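PDB 4EU0: PelD from Pseudomonas aeruginosa, which binds the bacterial second messenger cyclic di-GMP and acts as its effector in pellicle formation, the present chain holding the GAF and GGDEF regions of a longer membrane protein. Local coordinates for residues A[41-46]-A[65-70]; A[33-38]-A[140-145]; A[85-90]-A[129-134]; A[51-56]-A[115-120]. All coordinates share one frame; numbering follows the deposited sequence.

All four contacts lie in the GAF region. Interactions 1, 3 and 4 each reach its five-stranded antiparallel sheet, and interaction 2 pairs helices 28-39 and 133-150 beside it. Interactions 1 and 4 use neighbouring strands and meet where L46 CD1 lies 3.6 Å from L120 O. Helix 28-39 runs on to strand 43-48, and L41 N, 3.0 Å from A36 O, probably hydrogen-bonds across that junction. Interactions 2 and 3 share helix 133-150, with A140 CB 4.1 Å from L85 CD1. Bound cyclic di-GMP is distant: in interaction 2 the Y38 side chain remains about 13 Å from it and about 8 Å from that of R4, a ligand-binding residue.

Interaction 1: residues A[41-46]-A[65-70]; sequences LRIAGL and EMPALD
I43 and M66 bring their CA atoms to 5.9 Å, the closest such pair between 41-46 and 65-70, yet no hydrogen bond joins the two backbones, so the loop lies against the strand without adding to the sheet. The strand is 43-48 of the antiparallel GAF sheet, and it opens with a classic beta bulge: R42 and I43 both face Q125. The loop is the connection that leaves strand 61-63 for helix 74-82.

I43 makes the broader of the two footholds. Its CB points toward the loop, and the first torsion (chi1 -42°) sets CG2 anti to the backbone N, from where this methyl rests on the peptide link between E65 and M66. CG2 is 3.4 Å from E65 O and 3.7 Å from M66 N, while P67 CD completes the touch from the next residue at 4.2 Å from CG2. Apolar carbon thus covers a stretch of polar backbone, which is van der Waals packing.

M66 makes the second foothold further along the strand. With its CG anti to the backbone N (chi1 -154°), the CG methylene is the part that reaches the strand; the bends at chi2 and chi3 then carry the thioether past G45, its terminal CE farther off. At G45 the strand has no side chain on the face turned to the loop, and the methionine comes down there, CG lying 4.1 Å from G45 CA. Y47 of the same strand and E124, just past strand 117-123, also touch the M66 side chain. The tightest approach is made by M66 CG, only 3.1 Å from A44 O.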
loop_
_atom_site.group_PDB
_atom_site.type_symbol
_atom_site.label_atom_id
_atom_site.label_comp_id
_atom_site.label_asym_id
_atom_site.label_seq_id
_atom_site.Cartn_x
_atom_site.Cartn_y
_atom_site.Cartn_z
ATOM N N LEU A 41 1.402 -8.079 20.791
ATOM C CA LEU A 41 0.379 -7.589 21.719
ATOM C C LEU A 41 -0.182 -8.709 22.585
ATOM O O LEU A 41 -0.289 -9.850 22.135
ATOM C CB LEU A 41 -0.766 -6.909 20.957
ATOM C CG LEU A 41 -0.432 -5.823 19.927
ATOM C CD1 LEU A 41 -1.702 -5.198 19.366
ATOM C CD2 LEU A 41 0.464 -4.754 20.518
ATOM N N ARG A 42 -0.526 -8.376 23.826
ATOM C CA ARG A 42 -1.132 -9.347 24.730
ATOM C C ARG A 42 -2.572 -8.987 25.105
ATOM O O ARG A 42 -3.436 -9.869 25.163
ATOM C CB ARG A 42 -0.259 -9.561 25.974
ATOM C CG ARG A 42 -0.624 -10.794 26.810
ATOM C CD ARG A 42 -0.548 -12.084 25.983
ATOM N NE ARG A 42 -0.594 -13.289 26.810
ATOM C CZ ARG A 42 -1.707 -13.884 27.236
ATOM N NH1 ARG A 42 -2.903 -13.398 26.924
ATOM N NH2 ARG A 42 -1.621 -14.974 27.984
ATOM N N ILE A 43 -2.825 -7.705 25.373
ATOM C CA ILE A 43 -4.191 -7.224 25.594
ATOM C C ILE A 43 -4.455 -5.975 24.755
ATOM O O ILE A 43 -3.750 -4.968 24.879
ATOM C CB ILE A 43 -4.526 -6.943 27.092
ATOM C CG1 ILE A 43 -3.978 -8.037 28.015
ATOM C CG2 ILE A 43 -6.041 -6.835 27.279
ATOM C CD1 ILE A 43 -4.124 -7.729 29.510
ATOM N N ALA A 44 -5.478 -6.053 23.903
ATOM C CA ALA A 44 -5.794 -4.980 22.963
ATOM C C ALA A 44 -7.240 -5.060 22.472
ATOM O O ALA A 44 -7.936 -6.053 22.711
ATOM C CB ALA A 44 -4.828 -5.014 21.772
ATOM N N GLY A 45 -7.676 -4.007 21.783
ATOM C CA GLY A 45 -9.011 -3.951 21.195
ATOM C C GLY A 45 -9.018 -3.155 19.905
ATOM O O GLY A 45 -8.201 -2.244 19.721
ATOM N N LEU A 46 -9.938 -3.508 19.011
ATOM C CA LEU A 46 -10.113 -2.797 17.747
ATOM C C LEU A 46 -11.493 -2.152 17.697
ATOM O O LEU A 46 -12.502 -2.819 17.924
ATOM C CB LEU A 46 -9.941 -3.754 16.570
ATOM C CG LEU A 46 -9.908 -3.139 15.166
ATOM C CD1 LEU A 46 -8.649 -2.298 14.929
ATOM C CD2 LEU A 46 -10.008 -4.238 14.128
ATOM N N GLU A 65 -7.646 -10.063 28.146
ATOM C CA GLU A 65 -8.722 -9.600 29.019
ATOM C C GLU A 65 -8.918 -8.096 28.828
ATOM O O GLU A 65 -8.441 -7.281 29.621
ATOM C CB GLU A 65 -8.425 -9.952 30.482
ATOM C CG GLU A 65 -9.611 -10.556 31.231
ATOM C CD GLU A 65 -10.068 -11.881 30.635
ATOM O OE1 GLU A 65 -9.211 -12.754 30.375
ATOM O OE2 GLU A 65 -11.286 -12.048 30.422
ATOM N N MET A 66 -9.628 -7.754 27.756
ATOM C CA MET A 66 -9.788 -6.382 27.282
ATOM C C MET A 66 -10.756 -5.555 28.138
ATOM O O MET A 66 -11.955 -5.834 28.153
ATOM C CB MET A 66 -10.288 -6.427 25.836
ATOM C CG MET A 66 -9.952 -5.230 24.973
ATOM S SD MET A 66 -10.854 -3.709 25.316
ATOM C CE MET A 66 -12.571 -4.232 25.262
ATOM N N PRO A 67 -10.240 -4.527 28.841
ATOM C CA PRO A 67 -11.104 -3.597 29.575
ATOM C C PRO A 67 -11.791 -2.600 28.640
ATOM O O PRO A 67 -11.214 -2.207 27.625
ATOM C CB PRO A 67 -10.126 -2.867 30.499
ATOM C CG PRO A 67 -8.823 -2.914 29.775
ATOM C CD PRO A 67 -8.810 -4.220 29.039
ATOM N N ALA A 68 -13.006 -2.190 28.990
ATOM C CA ALA A 68 -13.800 -1.289 28.150
ATOM C C ALA A 68 -13.143 0.079 27.935
ATOM O O ALA A 68 -12.492 0.609 28.835
ATOM C CB ALA A 68 -15.195 -1.120 28.741
ATOM N N LEU A 69 -13.302 0.632 26.730
ATOM C CA LEU A 69 -12.871 2.002 26.439
ATOM C C LEU A 69 -13.831 2.976 27.104
ATOM O O LEU A 69 -15.022 2.994 26.780
ATOM C CB LEU A 69 -12.858 2.276 24.928
ATOM C CG LEU A 69 -11.659 1.986 24.025
ATOM C CD1 LEU A 69 -11.922 2.633 22.675
ATOM C CD2 LEU A 69 -10.334 2.480 24.595
ATOM N N ASP A 70 -13.315 3.785 28.029
ATOM C CA ASP A 70 -14.150 4.710 28.806
ATOM C C ASP A 70 -14.580 5.945 28.004
ATOM O O ASP A 70 -14.659 5.892 26.771
ATOM C CB ASP A 70 -13.464 5.105 30.127
ATOM C CG ASP A 70 -12.064 5.677 29.929
ATOM O OD1 ASP A 70 -11.809 6.348 28.906
ATOM O OD2 ASP A 70 -11.215 5.461 30.820
#

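Interaction 2: residues A[33-38]-A[140-145]; sequences ALLAQY and AILAGH
The Y38 and L142 side chains cross at about a right angle, and one methyl, L142 CD2, does the touching, coming to the ring obliquely: it lies 3.7 Å from Y38 CD2 and 4.0 Å from Y38 CG. At the edge of the same ring, in its plane, is L34 O, one turn earlier in the phenol's own helix. The other flat group, the H145 imidazole, is held to the backbone of its own helix, one turn back: ND1 donates to I141 O over 3.0 Å with an N-H...O angle of 165°, and this nearly straight bond, with the acceptor in the ring plane, restrains the ring's rotation. I141 O has a second donor in H145 N, which reaches it from the opposite face of the carbonyl plane.

These residues belong to helices 28-39 and 133-150 of the GAF domain, which run almost antiparallel, at 162°, with the axes of the two short segments 10.2 Å apart at their closest. L142 bridges that gap almost alone. With CG anti to the backbone N, its branch extends across to the opposing helix, and CD2 settles among L34, L35 and Y38. It is 3.6 Å from L34 O and 4.0 Å from L35 CD2, the two leucine side chains crossing obliquely.

Around this hub, A143 turns to V108 and L110 of the sheet, while L3 of helix 2-16 also touches L142. The Y38 hydroxyl reaches that same N-terminal helix, where its OH is hydrogen-bonded to S6 OG.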
loop_
_atom_site.group_PDB
_atom_site.type_symbol
_atom_site.label_atom_id
_atom_site.label_comp_id
_atom_site.label_asym_id
_atom_site.label_seq_id
_atom_site.Cartn_x
_atom_site.Cartn_y
_atom_site.Cartn_z
ATOM N N ALA A 33 -5.732 -9.630 14.847
ATOM C CA ALA A 33 -4.742 -10.714 14.908
ATOM C C ALA A 33 -3.428 -10.311 14.241
ATOM O O ALA A 33 -2.353 -10.549 14.792
ATOM C CB ALA A 33 -5.290 -11.988 14.278
ATOM N N LEU A 34 -3.532 -9.700 13.060
ATOM C CA LEU A 34 -2.369 -9.200 12.327
ATOM C C LEU A 34 -1.605 -8.160 13.145
ATOM O O LEU A 34 -0.383 -8.258 13.295
ATOM C CB LEU A 34 -2.785 -8.613 10.978
ATOM C CG LEU A 34 -3.039 -9.546 9.792
ATOM C CD1 LEU A 34 -3.447 -8.715 8.574
ATOM C CD2 LEU A 34 -1.808 -10.384 9.479
ATOM N N LEU A 35 -2.329 -7.176 13.674
ATOM C CA LEU A 35 -1.725 -6.146 14.518
ATOM C C LEU A 35 -1.102 -6.753 15.774
ATOM O O LEU A 35 -0.028 -6.325 16.207
ATOM C CB LEU A 35 -2.749 -5.060 14.872
ATOM C CG LEU A 35 -3.112 -4.105 13.719
ATOM C CD1 LEU A 35 -4.463 -3.467 13.946
ATOM C CD2 LEU A 35 -2.028 -3.037 13.540
ATOM N N ALA A 36 -1.777 -7.753 16.342
ATOM C CA ALA A 36 -1.279 -8.483 17.519
ATOM C C ALA A 36 0.022 -9.233 17.233
ATOM O O ALA A 36 0.939 -9.228 18.062
ATOM C CB ALA A 36 -2.339 -9.440 18.043
ATOM N N GLN A 37 0.082 -9.868 16.062
ATOM C CA GLN A 37 1.257 -10.609 15.594
ATOM C C GLN A 37 2.485 -9.702 15.497
ATOM O O GLN A 37 3.527 -9.992 16.084
ATOM C CB GLN A 37 0.950 -11.263 14.234
ATOM C CG GLN A 37 2.111 -11.997 13.548
ATOM C CD GLN A 37 1.821 -12.325 12.078
ATOM O OE1 GLN A 37 0.693 -12.167 11.600
ATOM N NE2 GLN A 37 2.842 -12.781 11.359
ATOM N N TYR A 38 2.347 -8.593 14.776
ATOM C CA TYR A 38 3.480 -7.699 14.535
ATOM C C TYR A 38 3.912 -6.887 15.767
ATOM O O TYR A 38 5.096 -6.575 15.919
ATOM C CB TYR A 38 3.193 -6.802 13.328
ATOM C CG TYR A 38 3.331 -7.520 12.001
ATOM C CD1 TYR A 38 4.469 -7.343 11.210
ATOM C CD2 TYR A 38 2.333 -8.378 11.536
ATOM C CE1 TYR A 38 4.607 -7.995 9.996
ATOM C CE2 TYR A 38 2.462 -9.040 10.318
ATOM C CZ TYR A 38 3.602 -8.842 9.555
ATOM O OH TYR A 38 3.744 -9.478 8.346
ATOM N N ALA A 140 2.305 1.143 12.928
ATOM C CA ALA A 140 1.824 2.260 12.117
ATOM C C ALA A 140 1.824 1.903 10.629
ATOM O O ALA A 140 0.859 2.196 9.916
ATOM C CB ALA A 140 2.653 3.515 12.383
ATOM N N ILE A 141 2.880 1.232 10.178
ATOM C CA ILE A 141 2.977 0.796 8.777
ATOM C C ILE A 141 1.832 -0.143 8.437
ATOM O O ILE A 141 1.131 0.049 7.444
ATOM C CB ILE A 141 4.319 0.098 8.466
ATOM C CG1 ILE A 141 5.475 1.096 8.611
ATOM C CG2 ILE A 141 4.261 -0.572 7.054
ATOM C CD1 ILE A 141 6.849 0.451 8.696
ATOM N N LEU A 142 1.625 -1.146 9.276
ATOM C CA LEU A 142 0.567 -2.116 9.044
ATOM C C LEU A 142 -0.820 -1.464 9.077
ATOM O O LEU A 142 -1.653 -1.740 8.214
ATOM C CB LEU A 142 0.677 -3.267 10.054
ATOM C CG LEU A 142 -0.223 -4.503 9.978
ATOM C CD1 LEU A 142 -0.083 -5.268 8.655
ATOM C CD2 LEU A 142 0.079 -5.419 11.164
ATOM N N ALA A 143 -1.060 -0.594 10.062
ATOM C CA ALA A 143 -2.357 0.075 10.200
ATOM C C ALA A 143 -2.739 0.863 8.938
ATOM O O ALA A 143 -3.894 0.820 8.496
ATOM C CB ALA A 143 -2.378 0.974 11.438
ATOM N N GLY A 144 -1.765 1.568 8.357
ATOM C CA GLY A 144 -2.012 2.385 7.169
ATOM C C GLY A 144 -2.384 1.518 5.982
ATOM O O GLY A 144 -3.342 1.802 5.255
ATOM N N HIS A 145 -1.628 0.446 5.789
ATOM C CA HIS A 145 -1.930 -0.488 4.714
ATOM C C HIS A 145 -3.283 -1.168 4.881
ATOM O O HIS A 145 -4.031 -1.275 3.922
ATOM C CB HIS A 145 -0.804 -1.501 4.536
ATOM C CG HIS A 145 0.377 -0.936 3.818
ATOM N ND1 HIS A 145 1.338 -0.176 4.448
ATOM C CD2 HIS A 145 0.723 -0.982 2.512
ATOM C CE1 HIS A 145 2.239 0.206 3.560
ATOM N NE2 HIS A 145 1.889 -0.269 2.379
#

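Interaction 3: residues A[85-90]-A[129-134]; sequences LVSVRQ and FVFNER
R89 and E133 form a salt bridge across the surface; the 2.5 Å from R89 NH1 to E133 OE2 is unusually short and should be read with caution. One end is a loop leaving strand 86-87, an outermost strand of the GAF sheet; the other is the start of helix 133-150. The planes of the guanidinium and carboxylate differ by just 10° but are offset, OE2 coming obliquely to the guanidinium, and the two side chains cross at about a right angle.

The second direct contact is packing of the F131 ring on backbone and side-chain carbons. The ring turns its rim to the loop: CE2 is 3.4 Å from R89 CA and 3.5 Å from R89 CB, and V88 C lies in the ring plane at the same rim. S87 CB touches the ring at CZ, 4.0 Å away.

Further out are the features that set these groups in place. R89 reaches the glutamate by bends at chi2 and chi3 that fold its chain back alongside 131-133. F131 is the centre of an inverse gamma turn, and its ring packs edge-to-face with F136 of the helix, which S87 and R89 also touch. N132 is the helix N-cap, its OD1 accepting from T135 N just beyond. That start of the helix brings E133 beside the arginine, with its N at the edge of the guanidinium, in plane, 3.7 Å from R89 NH2.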
loop_
_atom_site.group_PDB
_atom_site.type_symbol
_atom_site.label_atom_id
_atom_site.label_comp_id
_atom_site.label_asym_id
_atom_site.label_seq_id
_atom_site.Cartn_x
_atom_site.Cartn_y
_atom_site.Cartn_z
ATOM N N LEU A 85 -0.159 7.477 15.637
ATOM C CA LEU A 85 0.172 6.609 16.751
ATOM C C LEU A 85 0.656 7.441 17.936
ATOM O O LEU A 85 1.500 8.326 17.792
ATOM C CB LEU A 85 1.266 5.632 16.321
ATOM C CG LEU A 85 1.769 4.566 17.302
ATOM C CD1 LEU A 85 2.316 3.425 16.495
ATOM C CD2 LEU A 85 2.830 5.088 18.268
ATOM N N VAL A 86 0.108 7.150 19.106
ATOM C CA VAL A 86 0.552 7.797 20.338
ATOM C C VAL A 86 0.765 6.739 21.420
ATOM O O VAL A 86 -0.014 5.792 21.540
ATOM C CB VAL A 86 -0.443 8.881 20.825
ATOM C CG1 VAL A 86 -0.529 10.049 19.828
ATOM C CG2 VAL A 86 -1.812 8.284 21.064
ATOM N N SER A 87 1.834 6.895 22.192
ATOM C CA SER A 87 2.102 5.988 23.299
ATOM C C SER A 87 2.251 6.755 24.605
ATOM O O SER A 87 2.521 7.955 24.600
ATOM C CB SER A 87 3.358 5.157 23.029
ATOM O OG SER A 87 4.487 5.990 22.842
ATOM N N VAL A 88 2.067 6.052 25.717
ATOM C CA VAL A 88 2.359 6.605 27.041
ATOM C C VAL A 88 3.759 6.149 27.456
ATOM O O VAL A 88 3.938 5.528 28.506
ATOM C CB VAL A 88 1.324 6.162 28.101
ATOM C CG1 VAL A 88 1.275 7.159 29.251
ATOM C CG2 VAL A 88 -0.043 6.036 27.491
ATOM N N ARG A 89 4.748 6.459 26.618
ATOM C CA ARG A 89 6.135 6.030 26.839
ATOM C C ARG A 89 6.885 6.907 27.848
ATOM O O ARG A 89 6.383 7.173 28.940
ATOM C CB ARG A 89 6.904 5.915 25.510
ATOM C CG ARG A 89 6.797 7.122 24.571
ATOM C CD ARG A 89 8.164 7.546 24.026
ATOM N NE ARG A 89 9.039 6.416 23.710
ATOM C CZ ARG A 89 9.027 5.750 22.559
ATOM N NH1 ARG A 89 8.183 6.090 21.596
ATOM N NH2 ARG A 89 9.866 4.739 22.370
ATOM N N GLN A 90 8.095 7.328 27.473
ATOM C CA GLN A 90 8.932 8.244 28.258
ATOM C C GLN A 90 9.102 7.816 29.714
ATOM O O GLN A 90 9.473 6.675 29.992
ATOM C CB GLN A 90 8.408 9.686 28.170
ATOM C CG GLN A 90 8.238 10.229 26.741
ATOM C CD GLN A 90 9.552 10.366 25.969
ATOM O OE1 GLN A 90 10.640 10.164 26.510
ATOM N NE2 GLN A 90 9.446 10.718 24.692
ATOM N N PHE A 129 9.704 -5.003 26.351
ATOM C CA PHE A 129 10.841 -5.125 25.436
ATOM C C PHE A 129 10.508 -4.801 23.973
ATOM O O PHE A 129 11.418 -4.599 23.172
ATOM C CB PHE A 129 11.557 -6.479 25.576
ATOM C CG PHE A 129 10.703 -7.674 25.243
ATOM C CD1 PHE A 129 10.549 -8.099 23.927
ATOM C CD2 PHE A 129 10.079 -8.396 26.254
ATOM C CE1 PHE A 129 9.761 -9.205 23.619
ATOM C CE2 PHE A 129 9.295 -9.507 25.956
ATOM C CZ PHE A 129 9.134 -9.909 24.639
ATOM N N VAL A 130 9.217 -4.756 23.634
ATOM C CA VAL A 130 8.775 -4.287 22.307
ATOM C C VAL A 130 8.085 -2.921 22.381
ATOM O O VAL A 130 7.610 -2.401 21.374
ATOM C CB VAL A 130 7.854 -5.305 21.549
ATOM C CG1 VAL A 130 8.607 -6.598 21.244
ATOM C CG2 VAL A 130 6.553 -5.576 22.313
ATOM N N PHE A 131 8.024 -2.350 23.580
ATOM C CA PHE A 131 7.449 -1.025 23.770
ATOM C C PHE A 131 8.502 0.010 23.369
ATOM O O PHE A 131 9.111 0.673 24.217
ATOM C CB PHE A 131 6.977 -0.842 25.218
ATOM C CG PHE A 131 6.190 0.419 25.451
ATOM C CD1 PHE A 131 4.905 0.568 24.931
ATOM C CD2 PHE A 131 6.731 1.456 26.193
ATOM C CE1 PHE A 131 4.182 1.733 25.149
ATOM C CE2 PHE A 131 6.012 2.624 26.418
ATOM C CZ PHE A 131 4.735 2.763 25.891
ATOM N N ASN A 132 8.712 0.119 22.058
ATOM C CA ASN A 132 9.751 0.973 21.492
ATOM C C ASN A 132 9.402 1.465 20.092
ATOM O O ASN A 132 8.440 0.991 19.481
ATOM C CB ASN A 132 11.117 0.259 21.503
ATOM C CG ASN A 132 11.143 -0.999 20.638
ATOM O OD1 ASN A 132 10.902 -0.946 19.437
ATOM N ND2 ASN A 132 11.478 -2.130 21.251
ATOM N N GLU A 133 10.202 2.401 19.584
ATOM C CA GLU A 133 9.955 3.011 18.279
ATOM C C GLU A 133 9.966 2.039 17.101
ATOM O O GLU A 133 9.240 2.250 16.129
ATOM C CB GLU A 133 10.925 4.170 18.026
ATOM C CG GLU A 133 10.669 5.397 18.908
ATOM C CD GLU A 133 9.387 6.156 18.557
ATOM O OE1 GLU A 133 8.809 5.931 17.471
ATOM O OE2 GLU A 133 8.958 6.994 19.375
ATOM N N ARG A 134 10.769 0.979 17.190
ATOM C CA ARG A 134 10.821 -0.038 16.135
ATOM C C ARG A 134 9.463 -0.737 15.950
ATOM O O ARG A 134 8.978 -0.885 14.824
ATOM C CB ARG A 134 11.936 -1.064 16.405
ATOM C CG ARG A 134 11.999 -2.177 15.362
ATOM C CD ARG A 134 12.964 -3.286 15.732
ATOM N NE ARG A 134 12.789 -4.435 14.844
ATOM C CZ ARG A 134 13.590 -5.497 14.800
ATOM N NH1 ARG A 134 14.655 -5.577 15.590
ATOM N NH2 ARG A 134 13.326 -6.481 13.953
#

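Interaction 4: residues A[51-56]-A[115-120]; sequences YDRTPE and GRILAL
R53 and I117 make the main packing contact between the loop 51-56 and strand 117-123, an inner strand of the antiparallel GAF sheet. The isoleucine lies against one face of the guanidinium group, its CD1 3.6 Å above the plane and offset toward the rim; CG1 is 3.6 Å from R53 NE. The arginine gets there with its chain extended from CG to NE, crossing the isoleucine at about a right angle. A smaller apolar touch joins P55 CB to L120 CD1, 4.2 Å apart, with V76 of helix 74-82 touching both residues.

The flat groups of Y51 and R116 meet in a different way. Their planes stand 83° apart, and the tyrosine turns its ring edge, not its face, to the guanidinium: CD1 is 4.0 Å from R116 NE. That ring edge lies over one face of the guanidinium, an edge-on approach and not a stack.

Polar contacts hold the remainder. R53 NH2 gives a weak hydrogen bond to G115 O, 3.2 Å long and bent to 134°, with the oxygen near the guanidinium plane at its edge. R53 NH1 has a second partner in L80 O of helix 74-82, so this side chain spans from that helix to the turn leading into strand 117-123 and to I117 of the strand itself. Within the loop, T54 OG1 donates to D52 OD1 over 2.7 Å, and the weak T54 N bond to the same oxygen fits an Asx turn. One water links the two segments, accepting weakly from R53 NE and, at 3.0 Å, from I117 N.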
loop_
_atom_site.group_PDB
_atom_site.type_symbol
_atom_site.label_atom_id
_atom_site.label_comp_id
_atom_site.label_asym_id
_atom_site.label_seq_id
_atom_site.Cartn_x
_atom_site.Cartn_y
_atom_site.Cartn_z
ATOM N N TYR A 51 -16.974 9.441 11.457
ATOM C CA TYR A 51 -16.487 10.485 10.557
ATOM C C TYR A 51 -15.905 11.695 11.296
ATOM O O TYR A 51 -14.933 12.294 10.834
ATOM C CB TYR A 51 -17.591 10.929 9.590
ATOM C CG TYR A 51 -17.103 11.869 8.513
ATOM C CD1 TYR A 51 -16.225 11.429 7.524
ATOM C CD2 TYR A 51 -17.512 13.201 8.487
ATOM C CE1 TYR A 51 -15.769 12.290 6.532
ATOM C CE2 TYR A 51 -17.062 14.070 7.498
ATOM C CZ TYR A 51 -16.194 13.607 6.527
ATOM O OH TYR A 51 -15.738 14.454 5.548
ATOM N N ASP A 52 -16.492 12.037 12.443
ATOM C CA ASP A 52 -16.036 13.178 13.241
ATOM C C ASP A 52 -14.829 12.868 14.149
ATOM O O ASP A 52 -14.487 13.664 15.022
ATOM C CB ASP A 52 -17.201 13.779 14.047
ATOM C CG ASP A 52 -17.859 12.773 14.992
ATOM O OD1 ASP A 52 -17.382 11.622 15.109
ATOM O OD2 ASP A 52 -18.865 13.152 15.627
ATOM N N ARG A 53 -14.192 11.719 13.919
ATOM C CA ARG A 53 -12.990 11.285 14.660
ATOM C C ARG A 53 -13.252 10.960 16.139
ATOM O O ARG A 53 -12.384 11.166 16.997
ATOM C CB ARG A 53 -11.834 12.287 14.503
ATOM C CG ARG A 53 -11.276 12.395 13.090
ATOM C CD ARG A 53 -9.962 13.167 13.070
ATOM N NE ARG A 53 -9.261 13.018 11.795
ATOM C CZ ARG A 53 -7.959 13.225 11.611
ATOM N NH1 ARG A 53 -7.176 13.586 12.623
ATOM N NH2 ARG A 53 -7.436 13.065 10.405
ATOM N N THR A 54 -14.451 10.459 16.428
ATOM C CA THR A 54 -14.770 9.939 17.758
ATOM C C THR A 54 -14.962 8.420 17.682
ATOM O O THR A 54 -15.527 7.917 16.702
ATOM C CB THR A 54 -16.011 10.629 18.381
ATOM O OG1 THR A 54 -17.154 10.445 17.537
ATOM C CG2 THR A 54 -15.765 12.124 18.571
ATOM N N PRO A 55 -14.475 7.682 18.699
ATOM C CA PRO A 55 -14.508 6.220 18.631
ATOM C C PRO A 55 -15.835 5.607 19.070
ATOM O O PRO A 55 -16.507 6.143 19.951
ATOM C CB PRO A 55 -13.398 5.805 19.599
ATOM C CG PRO A 55 -13.360 6.895 20.611
ATOM C CD PRO A 55 -13.806 8.160 19.925
ATOM N N GLU A 56 -16.191 4.483 18.454
ATOM C CA GLU A 56 -17.368 3.716 18.855
ATOM C C GLU A 56 -16.949 2.722 19.945
ATOM O O GLU A 56 -16.131 1.834 19.689
ATOM C CB GLU A 56 -17.967 3.004 17.639
ATOM C CG GLU A 56 -19.338 2.390 17.864
ATOM C CD GLU A 56 -20.084 2.131 16.567
ATOM O OE1 GLU A 56 -19.428 1.916 15.526
ATOM O OE2 GLU A 56 -21.334 2.150 16.589
ATOM N N GLY A 115 -6.416 10.366 4.650
ATOM C CA GLY A 115 -6.387 10.889 6.010
ATOM C C GLY A 115 -7.634 10.576 6.819
ATOM O O GLY A 115 -7.821 11.135 7.896
ATOM N N ARG A 116 -8.476 9.678 6.312
ATOM C CA ARG A 116 -9.685 9.253 7.029
ATOM C C ARG A 116 -9.331 8.180 8.055
ATOM O O ARG A 116 -8.729 7.163 7.713
ATOM C CB ARG A 116 -10.736 8.722 6.046
ATOM C CG ARG A 116 -12.189 8.792 6.543
ATOM C CD ARG A 116 -13.144 8.860 5.361
ATOM N NE ARG A 116 -14.489 8.357 5.655
ATOM C CZ ARG A 116 -15.460 8.250 4.754
ATOM N NH1 ARG A 116 -15.246 8.628 3.498
ATOM N NH2 ARG A 116 -16.649 7.773 5.099
ATOM N N ILE A 117 -9.677 8.427 9.317
ATOM C CA ILE A 117 -9.447 7.451 10.384
ATOM C C ILE A 117 -10.625 6.490 10.367
ATOM O O ILE A 117 -11.743 6.867 10.733
ATOM C CB ILE A 117 -9.392 8.115 11.795
ATOM C CG1 ILE A 117 -8.733 9.507 11.767
ATOM C CG2 ILE A 117 -8.800 7.166 12.837
ATOM C CD1 ILE A 117 -7.314 9.584 11.329
ATOM N N LEU A 118 -10.373 5.262 9.921
ATOM C CA LEU A 118 -11.414 4.245 9.800
ATOM C C LEU A 118 -11.644 3.511 11.112
ATOM O O LEU A 118 -12.777 3.149 11.428
ATOM C CB LEU A 118 -11.040 3.227 8.722
ATOM C CG LEU A 118 -11.322 3.537 7.248
ATOM C CD1 LEU A 118 -10.552 4.746 6.746
ATOM C CD2 LEU A 118 -10.968 2.318 6.425
ATOM N N ALA A 119 -10.560 3.305 11.860
ATOM C CA ALA A 119 -10.565 2.439 13.039
ATOM C C ALA A 119 -9.452 2.810 14.006
ATOM O O ALA A 119 -8.533 3.559 13.662
ATOM C CB ALA A 119 -10.432 0.976 12.621
ATOM N N LEU A 120 -9.539 2.266 15.217
ATOM C CA LEU A 120 -8.562 2.534 16.258
ATOM C C LEU A 120 -8.101 1.218 16.887
ATOM O O LEU A 120 -8.925 0.386 17.257
ATOM C CB LEU A 120 -9.210 3.452 17.306
ATOM C CG LEU A 120 -8.514 3.863 18.604
ATOM C CD1 LEU A 120 -9.283 5.018 19.232
ATOM C CD2 LEU A 120 -8.479 2.714 19.563
HETATM O O HOH W 1 -11.020 11.091 9.668
#